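Local coordinates for protein putative isomerase YbhH (Escherichia coli, PDB 6OTV) that probably acts as an isomerase of the PrpF family, related in fold to diaminopimelate epimerase, although its substrate is not established, at residues C6-M9 against S14-A17; A37-G42 against D48-G53; T57-I62 against G94-G99; R65-D68 against V73-L76; A104-L109 against T339-S344. All blocks are in the same frame, centred on the assembly; numbering follows the deposited sequence. Where two conformers were deposited one is given.

Contact 1. Residues C6-M9 against S14-A17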
loop_
_atom_site.group_PDB
_atom_site.type_symbol
_atom_site.label_atom_id
_atom_site.label_comp_id
_atom_site.label_asym_id
_atom_site.label_seq_id
_atom_site.Cartn_x
_atom_site.Cartn_y
_atom_site.Cartn_z
ATOM N N CYS A 6 3.320 24.247 -17.412
ATOM C CA CYS A 6 3.809 24.311 -16.044
ATOM C C CYS A 6 2.736 24.895 -15.135
ATOM O O CYS A 6 1.901 25.696 -15.564
ATOM C CB CYS A 6 5.092 25.143 -15.968
ATOM S SG CYS A 6 5.806 25.296 -14.320
ATOM N N VAL A 7 2.765 24.470 -13.874
ATOM C CA VAL A 7 1.875 24.975 -12.836
ATOM C C VAL A 7 2.729 25.301 -11.619
ATOM O O VAL A 7 3.425 24.423 -11.095
ATOM C CB VAL A 7 0.777 23.960 -12.462
ATOM C CG1 VAL A 7 -0.014 24.456 -11.259
ATOM C CG2 VAL A 7 -0.153 23.698 -13.639
ATOM N N MET A 8 2.692 26.555 -11.175
ATOM C CA MET A 8 3.330 26.933 -9.921
ATOM C C MET A 8 2.328 26.765 -8.792
ATOM O O MET A 8 1.186 27.229 -8.891
ATOM C CB MET A 8 3.843 28.372 -9.951
ATOM C CG MET A 8 4.547 28.813 -8.678
ATOM S SD MET A 8 5.028 30.555 -8.723
ATOM C CE MET A 8 6.160 30.563 -10.110
ATOM N N MET A 9 2.752 26.096 -7.732
ATOM C CA MET A 9 1.933 25.932 -6.545
ATOM C C MET A 9 2.774 26.213 -5.314
ATOM O O MET A 9 3.977 25.932 -5.285
ATOM C CB MET A 9 1.345 24.515 -6.436
ATOM C CG MET A 9 0.523 24.060 -7.627
ATOM S SD MET A 9 -0.209 22.441 -7.325
ATOM C CE MET A 9 -1.442 22.855 -6.089
ATOM N N SER A 14 6.764 25.833 0.940
ATOM C CA SER A 14 7.617 25.814 -0.237
ATOM C C SER A 14 6.793 26.196 -1.456
ATOM O O SER A 14 5.560 26.193 -1.425
ATOM C CB SER A 14 8.264 24.436 -0.441
ATOM O OG SER A 14 9.174 24.140 0.603
ATOM N N ARG A 15 7.494 26.512 -2.543
ATOM C CA ARG A 15 6.861 26.895 -3.797
ATOM C C ARG A 15 7.735 26.430 -4.953
ATOM O O ARG A 15 8.965 26.418 -4.850
ATOM C CB ARG A 15 6.651 28.410 -3.864
ATOM C CG ARG A 15 5.756 28.888 -4.990
ATOM C CD ARG A 15 5.792 30.403 -5.054
ATOM N NE ARG A 15 7.047 30.875 -5.631
ATOM C CZ ARG A 15 7.591 32.060 -5.374
ATOM N NH1 ARG A 15 7.004 32.899 -4.530
ATOM N NH2 ARG A 15 8.734 32.399 -5.952
ATOM N N GLY A 16 7.097 26.047 -6.053
ATOM C CA GLY A 16 7.860 25.646 -7.220
ATOM C C GLY A 16 6.964 25.158 -8.338
ATOM O O GLY A 16 5.740 25.305 -8.296
ATOM N N ALA A 17 7.602 24.575 -9.350
ATOM C CA ALA A 17 6.897 24.094 -10.528
ATOM C C ALA A 17 6.374 22.685 -10.308
ATOM O O ALA A 17 7.067 21.826 -9.752
ATOM C CB ALA A 17 7.801 24.103 -11.759
#
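Met-9 and Gly-16 form the hydrogen-bonded pair of this antiparallel beta hairpin. Met-9 N donates to Gly-16 O at 3.1 Å, and Gly-16 N returns a bond to Met-9 O at 3.2 Å; both are fairly straight. The same carbonyls receive CA-H...O contacts, Gly-16 O from Met-8 CA at 3.3 Å and Met-9 O from Arg-15 CA at 3.4 Å, so the two backbones are closely meshed. One pair further along, Met-8 faces Ala-17 without backbone bonds, and the tight end is completed by Cys-6, whose SG touches Ala-17 CB at 3.5 Å. The looser side belongs to the partly exposed Met-8 and Arg-15. Their chains cross at a slant: Met-8 CG stands anti to the backbone N (chi1 -179°), which carries SD out to lie 3.7 Å from Arg-15 NE, while the Arg-15 chain bends at chi3 and passes its CD by the same sulfur. This is van der Waals contact, with the guanidinium oblique to the thioether. On its other edge strand 3-11 is bonded to strand 332-344 through Met-8, and strand 14-20 runs beside strand 59-65; Met-9 reaches Phe-103 of helix 94-106, and Met-8 leans on Ile-50.

Contact 2. Residues A37-G42 against D48-G53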
loop_
_atom_site.group_PDB
_atom_site.type_symbol
_atom_site.label_atom_id
_atom_site.label_comp_id
_atom_site.label_asym_id
_atom_site.label_seq_id
_atom_site.Cartn_x
_atom_site.Cartn_y
_atom_site.Cartn_z
ATOM N N ALA A 37 16.400 25.724 -16.397
ATOM C CA ALA A 37 15.882 26.824 -17.203
ATOM C C ALA A 37 14.509 27.278 -16.726
ATOM O O ALA A 37 14.163 28.456 -16.875
ATOM C CB ALA A 37 15.822 26.416 -18.674
ATOM N N ILE A 38 13.712 26.369 -16.161
ATOM C CA ILE A 38 12.407 26.766 -15.643
ATOM C C ILE A 38 12.570 27.674 -14.432
ATOM O O ILE A 38 11.890 28.701 -14.311
ATOM C CB ILE A 38 11.553 25.527 -15.312
ATOM C CG1 ILE A 38 11.200 24.758 -16.586
ATOM C CG2 ILE A 38 10.279 25.932 -14.589
ATOM C CD1 ILE A 38 10.379 23.509 -16.329
ATOM N N MET A 39 13.488 27.325 -13.529
ATOM C CA MET A 39 13.658 28.060 -12.282
ATOM C C MET A 39 14.550 29.282 -12.418
ATOM O O MET A 39 14.460 30.189 -11.584
ATOM C CB MET A 39 14.248 27.145 -11.213
ATOM C CG MET A 39 13.342 26.011 -10.857
ATOM S SD MET A 39 11.751 26.663 -10.347
ATOM C CE MET A 39 10.745 25.425 -11.061
ATOM N N GLY A 40 15.410 29.327 -13.429
ATOM C CA GLY A 40 16.403 30.378 -13.494
ATOM C C GLY A 40 17.616 30.082 -12.644
ATOM O O GLY A 40 18.205 31.005 -12.066
ATOM N N SER A 41 17.996 28.809 -12.541
ATOM C CA SER A 41 19.163 28.417 -11.762
ATOM C C SER A 41 20.417 29.125 -12.258
ATOM O O SER A 41 20.622 29.296 -13.463
ATOM C CB SER A 41 19.353 26.902 -11.841
ATOM O OG SER A 41 20.514 26.492 -11.143
ATOM N N GLY A 42 21.261 29.541 -11.314
ATOM C CA GLY A 42 22.523 30.186 -11.617
ATOM C C GLY A 42 22.582 31.658 -11.273
ATOM O O GLY A 42 23.646 32.267 -11.425
ATOM N N ASP A 48 16.032 35.111 -14.329
ATOM C CA ASP A 48 15.620 34.679 -15.659
ATOM C C ASP A 48 14.755 33.423 -15.622
ATOM O O ASP A 48 14.652 32.716 -16.629
ATOM C CB ASP A 48 16.844 34.456 -16.548
ATOM C CG ASP A 48 16.568 34.769 -18.010
ATOM O OD1 ASP A 48 15.557 35.445 -18.296
ATOM O OD2 ASP A 48 17.358 34.337 -18.877
ATOM N N GLY A 49 14.135 33.130 -14.482
ATOM C CA GLY A 49 13.229 32.001 -14.376
ATOM C C GLY A 49 12.060 32.296 -13.459
ATOM O O GLY A 49 11.833 33.455 -13.100
ATOM N N ILE A 50 11.302 31.265 -13.072
ATOM C CA ILE A 50 10.161 31.476 -12.183
ATOM C C ILE A 50 10.511 31.263 -10.719
ATOM O O ILE A 50 9.662 31.514 -9.850
ATOM C CB ILE A 50 8.972 30.557 -12.533
ATOM C CG1 ILE A 50 9.304 29.101 -12.204
ATOM C CG2 ILE A 50 8.591 30.706 -13.991
ATOM C CD1 ILE A 50 8.126 28.166 -12.363
ATOM N N GLY A 51 11.721 30.804 -10.416
ATOM C CA GLY A 51 12.097 30.601 -9.036
ATOM C C GLY A 51 12.216 31.907 -8.278
ATOM O O GLY A 51 12.367 32.987 -8.851
ATOM N N GLY A 52 12.146 31.802 -6.956
ATOM C CA GLY A 52 12.231 32.967 -6.103
ATOM C C GLY A 52 13.610 33.294 -5.574
ATOM O O GLY A 52 13.732 34.173 -4.714
ATOM N N GLY A 53 14.655 32.621 -6.055
ATOM C CA GLY A 53 16.002 32.879 -5.581
ATOM C C GLY A 53 16.321 32.320 -4.214
ATOM O O GLY A 53 17.358 32.671 -3.643
HETATM O O HOH W 1 16.148 30.534 -17.051
HETATM O O HOH W 2 18.148 33.407 -13.695
#
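Met-39, Ile-50 and Ile-38 contribute most of the surface buried where the end of helix 28-39 meets the glycine-rich loop that follows it. Ile-50 is held by its backbone first: its N donates to Ile-38 O at 2.9 Å, almost straight and in the carbonyl plane. Its CG1 lies between the backbone N and the carbonyl carbon (chi1 69°), which sets this branch 3.4 Å from Ile-38 O and extends CD1 alongside Ile-38, 3.8 Å from CG2 of that residue. The two isoleucine side chains thus run as parallel neighbours. Met-39 passes over Ile-50 with SD 3.9 Å from Ile-50 CG1 and CE close to CD1. Its carbonyl O takes Gly-51 N at 3.0 Å, a more bent bond that approaches from outside the carbonyl plane. Gly-40, with positive phi, ends the helix, and Gly-49 CA lies 3.6 Å from Gly-40 N, the backbones passing without side chains between them. Two waters bridge the segments, one from Ala-37 O to Asp-48 O, the other from Gly-40 O to Asp-48 N. Inward, Ile-38 and Met-39 pack on Leu-19 and Ala-17, respectively, of strand 14-20, Met-39 meets Val-80 of strand 73-80, and Ile-50 reaches Met-8 of strand 3-11.

Contact 3. Residues T57-I62 against G94-G99. With PO4 (phosphate ion), chain I.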
loop_
_atom_site.group_PDB
_atom_site.type_symbol
_atom_site.label_atom_id
_atom_site.label_comp_id
_atom_site.label_asym_id
_atom_site.label_seq_id
_atom_site.Cartn_x
_atom_site.Cartn_y
_atom_site.Cartn_z
ATOM N N THR A 57 11.785 28.317 -2.612
ATOM C CA THR A 57 11.004 28.715 -3.777
ATOM C C THR A 57 11.698 28.324 -5.078
ATOM O O THR A 57 11.515 28.974 -6.110
ATOM C CB THR A 57 10.726 30.217 -3.749
ATOM O OG1 THR A 57 11.970 30.925 -3.714
ATOM C CG2 THR A 57 9.905 30.589 -2.518
ATOM N N SER A 58 12.494 27.261 -5.041
ATOM C CA SER A 58 13.237 26.788 -6.203
ATOM C C SER A 58 13.168 25.266 -6.266
ATOM O O SER A 58 14.179 24.573 -6.384
ATOM C CB SER A 58 14.682 27.282 -6.155
ATOM O OG SER A 58 15.379 26.934 -7.340
ATOM N N LYS A 59 11.952 24.732 -6.187
ATOM C CA LYS A 59 11.720 23.298 -6.143
ATOM C C LYS A 59 10.866 22.866 -7.329
ATOM O O LYS A 59 10.180 23.677 -7.957
ATOM C CB LYS A 59 11.039 22.894 -4.827
ATOM C CG LYS A 59 11.818 23.276 -3.567
ATOM C CD LYS A 59 11.090 22.796 -2.315
ATOM C CE LYS A 59 11.820 23.190 -1.038
ATOM N NZ LYS A 59 13.119 22.483 -0.908
ATOM N N VAL A 60 10.923 21.571 -7.637
ATOM C CA VAL A 60 10.160 20.985 -8.735
ATOM C C VAL A 60 9.526 19.686 -8.253
ATOM O O VAL A 60 10.158 18.904 -7.535
ATOM C CB VAL A 60 11.043 20.726 -9.979
ATOM C CG1 VAL A 60 10.229 20.080 -11.088
ATOM C CG2 VAL A 60 11.683 22.019 -10.472
ATOM N N ALA A 61 8.276 19.460 -8.652
ATOM C CA ALA A 61 7.588 18.191 -8.452
ATOM C C ALA A 61 7.173 17.653 -9.813
ATOM O O ALA A 61 6.450 18.327 -10.556
ATOM C CB ALA A 61 6.366 18.357 -7.546
ATOM N N ILE A 62 7.630 16.449 -10.142
ATOM C CA ILE A 62 7.316 15.804 -11.412
ATOM C C ILE A 62 6.314 14.692 -11.126
ATOM O O ILE A 62 6.634 13.713 -10.440
ATOM C CB ILE A 62 8.576 15.269 -12.107
ATOM C CG1 ILE A 62 9.575 16.411 -12.331
ATOM C CG2 ILE A 62 8.209 14.591 -13.421
ATOM C CD1 ILE A 62 10.952 15.951 -12.790
ATOM N N GLY A 94 8.481 17.083 1.913
ATOM C CA GLY A 94 7.131 16.883 2.404
ATOM C C GLY A 94 6.218 18.065 2.178
ATOM O O GLY A 94 4.995 17.893 2.135
ATOM N N ASN A 95 6.780 19.261 2.028
ATOM C CA ASN A 95 5.948 20.429 1.780
ATOM C C ASN A 95 5.462 20.470 0.336
ATOM O O ASN A 95 4.278 20.717 0.086
ATOM C CB ASN A 95 6.714 21.697 2.148
ATOM C CG ASN A 95 6.777 21.905 3.639
ATOM O OD1 ASN A 95 5.854 22.460 4.235
ATOM N ND2 ASN A 95 7.855 21.437 4.259
ATOM N N MET A 96 6.354 20.224 -0.628
ATOM C CA MET A 96 5.907 20.115 -2.014
ATOM C C MET A 96 4.942 18.951 -2.185
ATOM O O MET A 96 4.049 19.002 -3.040
ATOM C CB MET A 96 7.105 19.964 -2.952
ATOM C CG MET A 96 7.955 21.216 -3.068
ATOM S SD MET A 96 7.132 22.541 -3.977
ATOM C CE MET A 96 7.362 21.993 -5.667
ATOM N N LEU A 97 5.097 17.905 -1.372
ATOM C CA LEU A 97 4.152 16.794 -1.378
ATOM C C LEU A 97 2.722 17.272 -1.156
ATOM O O LEU A 97 1.777 16.654 -1.660
ATOM C CB LEU A 97 4.558 15.782 -0.307
ATOM C CG LEU A 97 3.753 14.500 -0.123
ATOM C CD1 LEU A 97 3.776 13.657 -1.387
ATOM C CD2 LEU A 97 4.313 13.723 1.053
ATOM N N SER A 98 2.548 18.384 -0.429
ATOM C CA SER A 98 1.211 18.891 -0.133
ATOM C C SER A 98 0.434 19.231 -1.396
ATOM O O SER A 98 -0.801 19.191 -1.389
ATOM C CB SER A 98 1.297 20.128 0.763
ATOM O OG SER A 98 2.283 19.962 1.763
ATOM N N GLY A 99 1.126 19.584 -2.480
ATOM C CA GLY A 99 0.443 19.943 -3.707
ATOM C C GLY A 99 0.203 18.815 -4.685
ATOM O O GLY A 99 -0.546 18.995 -5.650
HETATM P P PO4 I . 10.593 19.392 4.035
HETATM O O1 PO4 I . 12.072 19.691 3.923
HETATM O O2 PO4 I . 9.840 20.140 2.961
HETATM O O3 PO4 I . 10.364 17.903 3.889
HETATM O O4 PO4 I . 10.085 19.847 5.381
#
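With CG of both residues anti to the carbonyl carbon (chi1 -69° and -58°), Met-96 and Lys-59 come together and then take different courses. The methionine chain folds at chi2 and chi3, tucking its methyl back against the strand; the lysine stays extended as far as CE and turns only at chi4. Met-96 CG lies 3.6 Å from Lys-59 CD while Met-96 CE sits 3.9 Å from Lys-59 CB. The same methyl reaches along the strand to Ala-61, 4.0 Å from its N and 4.2 Å from its CB. The join is van der Waals contact and buried, with Met-96 supplying most of the surface on the helix side. The ammonium of Lys-59 is bonded to Gln-79 of strand 73-80. At the start of the helix a phosphate ion, probably from the crystallisation liquor, is gripped by Gly-94 N, which donates to its O3 at 2.9 Å, and by Asn-95 ND2, which gives a straight bond to O2 at 2.7 Å; Asn-95 N adds a weak bond to that O2. Ile-279 N, at the start of helix 279-290, also binds the ion. Helix 94-106 thus packs across strand 59-65, with Phe-18 of strand 14-20 and Tyr-75 of strand 73-80 touching both Met-96 and Ala-61.

Contact 4. Residues R65-D68 against V73-L76. With EDO (1,2-ethanediol), chain L.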
loop_
_atom_site.group_PDB
_atom_site.type_symbol
_atom_site.label_atom_id
_atom_site.label_comp_id
_atom_site.label_asym_id
_atom_site.label_seq_id
_atom_site.Cartn_x
_atom_site.Cartn_y
_atom_site.Cartn_z
ATOM N N ARG A 65 1.145 9.188 -13.493
ATOM C CA ARG A 65 0.460 7.993 -13.022
ATOM C C ARG A 65 1.485 6.982 -12.529
ATOM O O ARG A 65 2.547 6.806 -13.132
ATOM C CB ARG A 65 -0.397 7.389 -14.133
ATOM C CG ARG A 65 -1.658 8.184 -14.434
ATOM C CD ARG A 65 -2.539 7.464 -15.443
ATOM N NE ARG A 65 -3.776 8.193 -15.702
ATOM C CZ ARG A 65 -3.907 9.140 -16.627
ATOM N NH1 ARG A 65 -2.872 9.478 -17.385
ATOM N NH2 ARG A 65 -5.072 9.751 -16.791
ATOM N N SER A 66 1.171 6.323 -11.418
ATOM C CA SER A 66 2.165 5.498 -10.747
ATOM C C SER A 66 2.482 4.238 -11.542
ATOM O O SER A 66 1.589 3.577 -12.084
ATOM C CB SER A 66 1.688 5.114 -9.352
ATOM O OG SER A 66 2.646 4.279 -8.727
ATOM N N SER A 67 3.772 3.907 -11.603
ATOM C CA SER A 67 4.216 2.628 -12.137
ATOM C C SER A 67 3.997 1.485 -11.157
ATOM O O SER A 67 4.091 0.319 -11.557
ATOM C CB SER A 67 5.701 2.699 -12.504
ATOM O OG SER A 67 5.988 3.873 -13.242
ATOM N N ASP A 68 3.721 1.791 -9.892
ATOM C CA ASP A 68 3.504 0.813 -8.837
ATOM C C ASP A 68 2.015 0.566 -8.674
ATOM O O ASP A 68 1.241 1.529 -8.569
ATOM C CB ASP A 68 4.105 1.313 -7.523
ATOM C CG ASP A 68 4.175 0.234 -6.458
ATOM O OD1 ASP A 68 3.126 -0.348 -6.121
ATOM O OD2 ASP A 68 5.286 -0.032 -5.952
ATOM N N VAL A 73 -0.459 7.907 -8.037
ATOM C CA VAL A 73 0.446 8.764 -8.787
ATOM C C VAL A 73 1.859 8.593 -8.254
ATOM O O VAL A 73 2.073 8.250 -7.086
ATOM C CB VAL A 73 0.026 10.251 -8.735
ATOM C CG1 VAL A 73 -1.387 10.429 -9.259
ATOM C CG2 VAL A 73 0.154 10.797 -7.326
ATOM N N ASP A 74 2.830 8.832 -9.130
ATOM C CA ASP A 74 4.235 8.889 -8.757
ATOM C C ASP A 74 4.672 10.340 -8.610
ATOM O O ASP A 74 4.225 11.214 -9.360
ATOM C CB ASP A 74 5.108 8.185 -9.795
ATOM C CG ASP A 74 5.148 6.686 -9.597
ATOM O OD1 ASP A 74 4.737 6.214 -8.513
ATOM O OD2 ASP A 74 5.590 5.977 -10.527
ATOM N N TYR A 75 5.552 10.586 -7.643
ATOM C CA TYR A 75 6.009 11.931 -7.305
ATOM C C TYR A 75 7.528 11.918 -7.229
ATOM O O TYR A 75 8.106 11.265 -6.352
ATOM C CB TYR A 75 5.383 12.397 -5.988
ATOM C CG TYR A 75 6.126 13.497 -5.255
ATOM C CD1 TYR A 75 6.428 14.703 -5.878
ATOM C CD2 TYR A 75 6.495 13.339 -3.925
ATOM C CE1 TYR A 75 7.095 15.710 -5.201
ATOM C CE2 TYR A 75 7.162 14.340 -3.241
ATOM C CZ TYR A 75 7.459 15.522 -3.883
ATOM O OH TYR A 75 8.121 16.518 -3.199
ATOM N N LEU A 76 8.173 12.629 -8.149
ATOM C CA LEU A 76 9.620 12.794 -8.159
ATOM C C LEU A 76 9.947 14.235 -7.796
ATOM O O LEU A 76 9.503 15.166 -8.477
ATOM C CB LEU A 76 10.206 12.439 -9.526
ATOM C CG LEU A 76 11.697 12.720 -9.716
ATOM C CD1 LEU A 76 12.532 11.901 -8.744
ATOM C CD2 LEU A 76 12.113 12.449 -11.157
HETATM C C1 EDO L . 0.770 11.140 -17.090
HETATM O O1 EDO L . 1.150 10.045 -16.248
HETATM C C2 EDO L . 1.748 12.296 -16.912
HETATM O O2 EDO L . 3.076 11.864 -17.230
#
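The carboxylate of Asp-74 meets Ser-66 and Ser-67 at the end of a beta hairpin, where strand 59-65 gives way to the loop leading into strand 73-80. The two oxygens serve different residues. OD2 accepts from Ser-67 N at 3.0 Å in an almost straight bond, although the donor comes from above the carboxylate plane, 49° out of it; Ser-67 OG adds only a weak contact to the same oxygen. With Ser-66 OG turned opposite its own backbone N (chi1 178°), the hydroxyl is placed beside Asp-74 OD1, 2.9 Å away. With the CG of Asp-74 only 3.4 Å from Ser-66 CA, the acid rests snugly against the serine backbone. OD2 also forms a salt bridge with Arg-122 of strand 116-123, which would be expected to stabilise the carboxylate as an anion. Arg-65 and Val-73 are an antiparallel non-hydrogen-bonded pair whose side chains diverge: Val-73 packs on Ala-104 of helix 94-106, while Arg-65 extends to Glu-324 of the second subunit. Arg-65 N is bonded to O1 of an ethanediol, a likely crystallisation additive. Ser-66 OG also accepts from Asp-68 N at 3.0 Å, making an ST turn.

Contact 5. Residues A104-L109 against T339-S344; sequences AIENGL and TRKIFS. With EDO (1,2-ethanediol), chain N.
Lys-341 NZ donates to Glu-106 OE1 at 2.6 Å, a short salt bridge that is the only polar link between residues 104-109 and 339-344. The ammonium approaches the syn lone pair of OE1, on the side of the other oxygen. Lys-341 CE and CD pass OE2, each 3.7 Å away, so the aliphatic end of the lysine runs by the carboxylate. Glu-106 reaches outward with its chain extended beyond CG, while Lys-341 leaves the strand with chi1 near 180° (177°) and bends at chi3, which swings CE and NZ over to the acid. The backbones remain well apart, the nearest CA atoms, those of Glu-106 and Lys-341, being 10.1 Å from each other. Just past the glutamate the helix closes in a Schellman motif: Leu-109 N bonds Ala-104 O at 2.9 Å and Gly-108 N bonds Ile-105 O at 3.2 Å, Gly-108 taking the positive phi. On the strand, Ile-342 and Phe-343 together oppose the single residue Met-8, a classic beta bulge. A second ethanediol takes Arg-340 NH1 on its O1 at the edge of the guanidinium, in its plane, and gives its O2 proton to Lys-341 O. Tyr-143 packs on the lysine. With both partners partly exposed and these two residues alone touching across the segments, this is a surface ion pair, and its strength probably depends on the surrounding solvent and ionic conditions.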
loop_
_atom_site.group_PDB
_atom_site.type_symbol
_atom_site.label_atom_id
_atom_site.label_comp_id
_atom_site.label_asym_id
_atom_site.label_seq_id
_atom_site.Cartn_x
_atom_site.Cartn_y
_atom_site.Cartn_z
ATOM N N ALA A 104 -2.747 16.267 -9.119
ATOM C CA ALA A 104 -3.135 15.058 -9.835
ATOM C C ALA A 104 -4.617 15.075 -10.187
ATOM O O ALA A 104 -5.011 14.609 -11.263
ATOM C CB ALA A 104 -2.795 13.823 -9.003
ATOM N N ILE A 105 -5.450 15.617 -9.298
ATOM C CA ILE A 105 -6.884 15.675 -9.566
ATOM C C ILE A 105 -7.185 16.691 -10.661
ATOM O O ILE A 105 -7.975 16.422 -11.574
ATOM C CB ILE A 105 -7.652 15.986 -8.270
ATOM C CG1 ILE A 105 -7.418 14.881 -7.236
ATOM C CG2 ILE A 105 -9.137 16.146 -8.557
ATOM C CD1 ILE A 105 -7.823 15.256 -5.828
ATOM N N GLU A 106 -6.559 17.870 -10.598
ATOM C CA GLU A 106 -6.822 18.890 -11.608
ATOM C C GLU A 106 -6.349 18.476 -12.996
ATOM O O GLU A 106 -6.876 18.984 -13.991
ATOM C CB GLU A 106 -6.166 20.215 -11.212
ATOM C CG GLU A 106 -6.773 20.869 -9.982
ATOM C CD GLU A 106 -6.439 22.344 -9.891
ATOM O OE1 GLU A 106 -6.856 23.105 -10.787
ATOM O OE2 GLU A 106 -5.747 22.744 -8.932
ATOM N N ASN A 107 -5.377 17.567 -13.090
ATOM C CA ASN A 107 -4.835 17.133 -14.373
ATOM C C ASN A 107 -5.328 15.746 -14.778
ATOM O O ASN A 107 -4.731 15.113 -15.656
ATOM C CB ASN A 107 -3.306 17.169 -14.342
ATOM C CG ASN A 107 -2.758 18.583 -14.245
ATOM O OD1 ASN A 107 -2.516 19.236 -15.261
ATOM N ND2 ASN A 107 -2.560 19.063 -13.020
ATOM N N GLY A 108 -6.398 15.257 -14.153
ATOM C CA GLY A 108 -7.029 14.024 -14.587
ATOM C C GLY A 108 -6.244 12.752 -14.348
ATOM O O GLY A 108 -6.514 11.743 -15.000
ATOM N N LEU A 109 -5.275 12.764 -13.432
ATOM C CA LEU A 109 -4.546 11.549 -13.097
ATOM C C LEU A 109 -5.326 10.628 -12.167
ATOM O O LEU A 109 -4.941 9.465 -12.007
ATOM C CB LEU A 109 -3.200 11.901 -12.458
ATOM C CG LEU A 109 -2.276 12.773 -13.306
ATOM C CD1 LEU A 109 -0.974 13.027 -12.575
ATOM C CD2 LEU A 109 -2.024 12.121 -14.656
ATOM N N THR A 339 -2.021 23.966 0.676
ATOM C CA THR A 339 -1.444 24.179 -0.639
ATOM C C THR A 339 -2.326 25.159 -1.400
ATOM O O THR A 339 -3.473 25.411 -1.022
ATOM C CB THR A 339 -1.290 22.855 -1.409
ATOM O OG1 THR A 339 -0.551 23.078 -2.616
ATOM C CG2 THR A 339 -2.652 22.271 -1.757
ATOM N N ARG A 340 -1.773 25.727 -2.469
ATOM C CA ARG A 340 -2.540 26.645 -3.298
ATOM C C ARG A 340 -1.946 26.672 -4.696
ATOM O O ARG A 340 -0.724 26.727 -4.858
ATOM C CB ARG A 340 -2.559 28.058 -2.702
ATOM C CG ARG A 340 -3.643 28.953 -3.281
ATOM C CD ARG A 340 -3.610 30.339 -2.658
ATOM N NE ARG A 340 -2.507 31.146 -3.170
ATOM C CZ ARG A 340 -2.559 31.850 -4.298
ATOM N NH1 ARG A 340 -3.661 31.840 -5.040
ATOM N NH2 ARG A 340 -1.507 32.559 -4.688
ATOM N N LYS A 341 -2.818 26.627 -5.700
ATOM C CA LYS A 341 -2.395 26.815 -7.079
ATOM C C LYS A 341 -2.218 28.303 -7.348
ATOM O O LYS A 341 -3.120 29.103 -7.080
ATOM C CB LYS A 341 -3.419 26.211 -8.041
ATOM C CG LYS A 341 -3.087 26.422 -9.509
ATOM C CD LYS A 341 -4.091 25.723 -10.413
ATOM C CE LYS A 341 -5.502 26.230 -10.173
ATOM N NZ LYS A 341 -6.456 25.678 -11.176
ATOM N N ILE A 342 -1.054 28.675 -7.869
ATOM C CA ILE A 342 -0.687 30.074 -8.068
ATOM C C ILE A 342 -0.747 30.464 -9.543
ATOM O O ILE A 342 -1.456 31.398 -9.916
ATOM C CB ILE A 342 0.704 30.369 -7.465
ATOM C CG1 ILE A 342 0.700 30.081 -5.963
ATOM C CG2 ILE A 342 1.114 31.808 -7.747
ATOM C CD1 ILE A 342 2.028 30.337 -5.280
ATOM N N PHE A 343 -0.061 29.714 -10.407
ATOM C CA PHE A 343 0.107 30.086 -11.810
ATOM C C PHE A 343 -0.044 28.839 -12.670
ATOM O O PHE A 343 0.673 27.857 -12.461
ATOM C CB PHE A 343 1.486 30.726 -12.024
ATOM C CG PHE A 343 1.562 31.667 -13.197
ATOM C CD1 PHE A 343 0.744 31.502 -14.303
ATOM C CD2 PHE A 343 2.468 32.719 -13.191
ATOM C CE1 PHE A 343 0.823 32.368 -15.377
ATOM C CE2 PHE A 343 2.553 33.589 -14.263
ATOM C CZ PHE A 343 1.729 33.414 -15.359
ATOM N N SER A 344 -0.959 28.877 -13.640
ATOM C CA SER A 344 -1.161 27.776 -14.571
ATOM C C SER A 344 -1.000 28.313 -15.984
ATOM O O SER A 344 -1.626 29.315 -16.343
ATOM C CB SER A 344 -2.538 27.133 -14.400
ATOM O OG SER A 344 -2.638 25.969 -15.197
HETATM C C1 EDO N . -7.540 29.914 -5.258
HETATM O O1 EDO N . -6.480 30.508 -4.501
HETATM C C2 EDO N . -6.950 29.141 -6.433
HETATM O O2 EDO N . -5.811 28.389 -5.993
#

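Overall arrangement
From the N terminus, contact 1 closes the first hairpin, and contact 2 then closes the short loop after helix 28-39, touching contact 1 where Met-39 meets Ala-17. Contact 3 spans a longer excursion from strand 59-65 to helix 94-106, and the short loop of contact 4 falls wholly within it. Contact 5 opens later on that same helix and makes the widest closure, returning to strand 332-344 near the C terminus. Contacts 1, 2, 3 and 5 thus follow in series, and none cross. Strand pairing connects the set: 14-17 lies beside 57-62, 57-62 beside 73-76, and 6-9 beside 339-344. Through contacts 3 and 5, helix 94-106 joins strand 59-65 to strand 332-344.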